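Long-range contact in Yop proteins translocation protein Q (Yersinia pseudotuberculosis, PDB 3UEP), which serves as a component of the Yop type III secretion machinery, of which this chain is the C-terminal, FliN-like domain made from an internal translation start: residues G54-L59 with G68-I73. Sequence-based numbering, arbitrary orientation. Where two conformers were deposited one is given.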
ATOM      1  N   GLY A  54      -7.112  -5.618  -9.956  1.00103.01           N
ATOM      2  CA  GLY A  54      -6.047  -6.208  -9.166  1.00 96.63           C
ATOM      3  C   GLY A  54      -6.094  -6.027  -7.660  1.00 92.39           C
ATOM      4  O   GLY A  54      -6.757  -5.142  -7.127  1.00 86.07           O
ATOM      5  N   GLU A  55      -5.331  -6.878  -6.988  1.00 43.51           N
ATOM      6  CA  GLU A  55      -5.341  -6.974  -5.531  0.58 42.65           C
ATOM      7  C   GLU A  55      -4.988  -5.663  -4.826  1.00 35.99           C
ATOM      8  O   GLU A  55      -3.981  -5.029  -5.122  1.00 35.38           O
ATOM      9  CB  GLU A  55      -4.392  -8.094  -5.062  0.58 45.78           C
ATOM     10  CG  GLU A  55      -4.602  -8.545  -3.603  0.58 50.12           C
ATOM     11  CD  GLU A  55      -3.667  -9.679  -3.181  0.58 59.38           C
ATOM     12  OE1 GLU A  55      -3.906 -10.837  -3.588  0.58 56.18           O
ATOM     13  OE2 GLU A  55      -2.695  -9.413  -2.435  0.58 67.26           O
ATOM     14  N   VAL A  56      -5.835  -5.267  -3.882  1.00 34.24           N
ATOM     15  CA  VAL A  56      -5.511  -4.181  -2.966  1.00 33.83           C
ATOM     16  C   VAL A  56      -5.436  -4.811  -1.578  1.00 37.50           C
ATOM     17  O   VAL A  56      -6.308  -5.595  -1.194  1.00 38.86           O
ATOM     18  CB  VAL A  56      -6.582  -3.076  -2.983  1.00 37.91           C
ATOM     19  CG1 VAL A  56      -6.292  -2.016  -1.923  1.00 29.54           C
ATOM     20  CG2 VAL A  56      -6.653  -2.442  -4.363  1.00 41.37           C
ATOM     21  N   ARG A  57      -4.381  -4.515  -0.833  1.00 34.64           N
ATOM     22  CA  ARG A  57      -4.308  -4.971   0.547  0.50 32.01           C
ATOM     23  C   ARG A  57      -4.653  -3.801   1.456  1.00 35.28           C
ATOM     24  O   ARG A  57      -4.143  -2.699   1.276  1.00 36.79           O
ATOM     25  CB  ARG A  57      -2.915  -5.529   0.871  0.50 34.53           C
ATOM     26  CG  ARG A  57      -2.599  -6.840   0.148  0.50 35.54           C
ATOM     27  CD  ARG A  57      -1.111  -7.168   0.164  0.50 38.72           C
ATOM     28  NE  ARG A  57      -0.285  -6.061  -0.311  0.50 37.05           N
ATOM     29  CZ  ARG A  57      -0.070  -5.770  -1.591  0.50 33.63           C
ATOM     30  NH1 ARG A  57      -0.626  -6.496  -2.555  0.50 35.34           N
ATOM     31  NH2 ARG A  57       0.696  -4.739  -1.904  0.50 30.66           N
ATOM     32  N   LEU A  58      -5.545  -4.038   2.415  1.00 33.10           N
ATOM     33  CA  LEU A  58      -5.841  -3.029   3.413  1.00 32.47           C
ATOM     34  C   LEU A  58      -4.980  -3.269   4.634  1.00 32.58           C
ATOM     35  O   LEU A  58      -4.991  -4.354   5.205  1.00 36.42           O
ATOM     36  CB  LEU A  58      -7.305  -3.070   3.841  1.00 39.15           C
ATOM     37  CG  LEU A  58      -8.357  -2.422   2.946  1.00 41.83           C
ATOM     38  CD1 LEU A  58      -8.522  -3.217   1.644  1.00 36.09           C
ATOM     39  CD2 LEU A  58      -9.665  -2.351   3.721  1.00 43.17           C
ATOM     40  N   LEU A  59      -4.241  -2.250   5.044  1.00 31.09           N
ATOM     41  CA  LEU A  59      -3.458  -2.344   6.251  1.00 25.30           C
ATOM     42  C   LEU A  59      -4.074  -1.403   7.288  1.00 42.78           C
ATOM     43  O   LEU A  59      -4.516  -0.307   6.953  1.00 45.75           O
ATOM     44  CB  LEU A  59      -1.996  -1.988   5.970  1.00 26.50           C
ATOM     45  CG  LEU A  59      -1.290  -2.778   4.857  1.00 34.30           C
ATOM     46  CD1 LEU A  59       0.025  -2.113   4.515  1.00 35.96           C
ATOM     47  CD2 LEU A  59      -1.056  -4.216   5.256  1.00 38.64           C
ATOM     48  N   GLY A  68      -8.994  -6.350  -1.349  1.00 31.16           N
ATOM     49  CA  GLY A  68     -10.006  -5.690  -2.138  1.00 30.12           C
ATOM     50  C   GLY A  68      -9.561  -5.555  -3.582  1.00 36.57           C
ATOM     51  O   GLY A  68      -8.545  -6.110  -3.989  1.00 34.94           O
ATOM     52  N   ARG A  69     -10.316  -4.782  -4.347  1.00 34.64           N
ATOM     53  CA  ARG A  69     -10.062  -4.604  -5.763  0.62 37.09           C
ATOM     54  C   ARG A  69     -10.135  -3.123  -6.107  1.00 38.26           C
ATOM     55  O   ARG A  69     -11.040  -2.428  -5.646  1.00 45.70           O
ATOM     56  CB  ARG A  69     -11.122  -5.373  -6.546  0.62 43.50           C
ATOM     57  CG  ARG A  69     -11.000  -5.294  -8.048  0.62 50.76           C
ATOM     58  CD  ARG A  69     -11.940  -6.301  -8.686  0.62 55.76           C
ATOM     59  NE  ARG A  69     -13.334  -5.881  -8.598  0.62 56.52           N
ATOM     60  CZ  ARG A  69     -14.012  -5.374  -9.622  0.62 66.10           C
ATOM     61  NH1 ARG A  69     -13.416  -5.236 -10.804  0.62 58.64           N
ATOM     62  NH2 ARG A  69     -15.282  -5.011  -9.465  0.62 76.28           N
ATOM     63  N   LEU A  70      -9.188  -2.631  -6.905  1.00 34.85           N
ATOM     64  CA  LEU A  70      -9.265  -1.245  -7.353  1.00 42.60           C
ATOM     65  C   LEU A  70     -10.434  -1.114  -8.308  1.00 48.27           C
ATOM     66  O   LEU A  70     -10.578  -1.923  -9.217  1.00 49.60           O
ATOM     67  CB  LEU A  70      -8.019  -0.838  -8.120  1.00 45.36           C
ATOM     68  CG  LEU A  70      -6.729  -0.409  -7.454  1.00 48.46           C
ATOM     69  CD1 LEU A  70      -5.856   0.178  -8.554  1.00 51.71           C
ATOM     70  CD2 LEU A  70      -6.969   0.609  -6.347  1.00 46.63           C
ATOM     71  N   VAL A  71     -11.262  -0.094  -8.105  1.00 47.59           N
ATOM     72  CA  VAL A  71     -12.317   0.248  -9.052  1.00 43.53           C
ATOM     73  C   VAL A  71     -12.255   1.745  -9.361  1.00 48.08           C
ATOM     74  O   VAL A  71     -11.694   2.526  -8.589  1.00 49.89           O
ATOM     75  CB  VAL A  71     -13.725  -0.084  -8.502  1.00 44.38           C
ATOM     76  CG1 VAL A  71     -13.859  -1.577  -8.210  1.00 41.45           C
ATOM     77  CG2 VAL A  71     -14.011   0.741  -7.258  1.00 40.26           C
ATOM     78  N   GLU A  72     -12.826   2.139 -10.494  1.00 59.00           N
ATOM     79  CA  GLU A  72     -12.872   3.542 -10.883  1.00 68.15           C
ATOM     80  C   GLU A  72     -14.314   4.024 -10.903  1.00 71.40           C
ATOM     81  O   GLU A  72     -15.026   3.833 -11.891  1.00 82.05           O
ATOM     82  CB  GLU A  72     -12.243   3.732 -12.263  1.00 75.81           C
ATOM     83  CG  GLU A  72     -12.407   5.130 -12.844  1.00 88.42           C
ATOM     84  CD  GLU A  72     -12.120   5.172 -14.334  1.00 95.63           C
ATOM     85  OE1 GLU A  72     -12.376   4.150 -15.005  1.00 99.80           O
ATOM     86  OE2 GLU A  72     -11.641   6.216 -14.832  1.00 94.23           O
ATOM     87  N   ILE A  73     -14.756   4.638  -9.813  1.00 65.89           N
ATOM     88  CA  ILE A  73     -16.117   5.162  -9.767  1.00 72.95           C
ATOM     89  C   ILE A  73     -16.191   6.637 -10.154  1.00 69.56           C
ATOM     90  O   ILE A  73     -15.882   7.518  -9.353  1.00 76.22           O
ATOM     91  CB  ILE A  73     -16.802   4.936  -8.400  1.00 80.64           C
ATOM     92  CG1 ILE A  73     -15.995   5.579  -7.264  1.00 85.59           C
ATOM     93  CG2 ILE A  73     -17.034   3.441  -8.165  1.00 77.06           C
ATOM     94  CD1 ILE A  73     -16.855   6.058  -6.103  1.00 87.74           C
TER
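Gly68 N donates to Val56 O over 2.8 Å, and the return bond, Val56 N to Gly68 O, is equally short at 2.8 Å. This reciprocal ring identifies Val56 and Gly68 as an antiparallel hydrogen-bonded pair in the beta hairpin of strands 55-60 and 63-73, the central two strands of the four-stranded sheet in this FliN-type C-terminal domain. The two bonds differ in geometry: Gly68 N lies only 16° from the carbonyl plane of Val56, whereas Val56 N sits well above that of Gly68, 50° out of it. Pairing continues to Glu55 and Arg69, a non-hydrogen-bonded pair whose side chains diverge. Beyond it the strands splay apart, the short segments running at 118° to each other, well short of antiparallel; Leu70 N lies 3.5 Å from Gly54 O, longer than the two paired bonds.

On the face that carries Val56, side-chain carbons lie against the backbone of Gly68: Val56 CB is 3.8 Å from Gly68 O. Leu58 CD1 approaches the same glycine more loosely, 4.4 Å from Gly68 N. Val56 also touches Val27 and Val79 on the flanking strands, and Leu70 packs on Leu77 of its own chain and on Leu77 of the second subunit, which puts this end of the hairpin at the subunit interface. Val56 CG2, anti to the carbonyl carbon and beside the backbone N, is the branch that makes apolar contact with Leu70 CD2, at 3.7 Å, the two side chains crossing nearly at right angles.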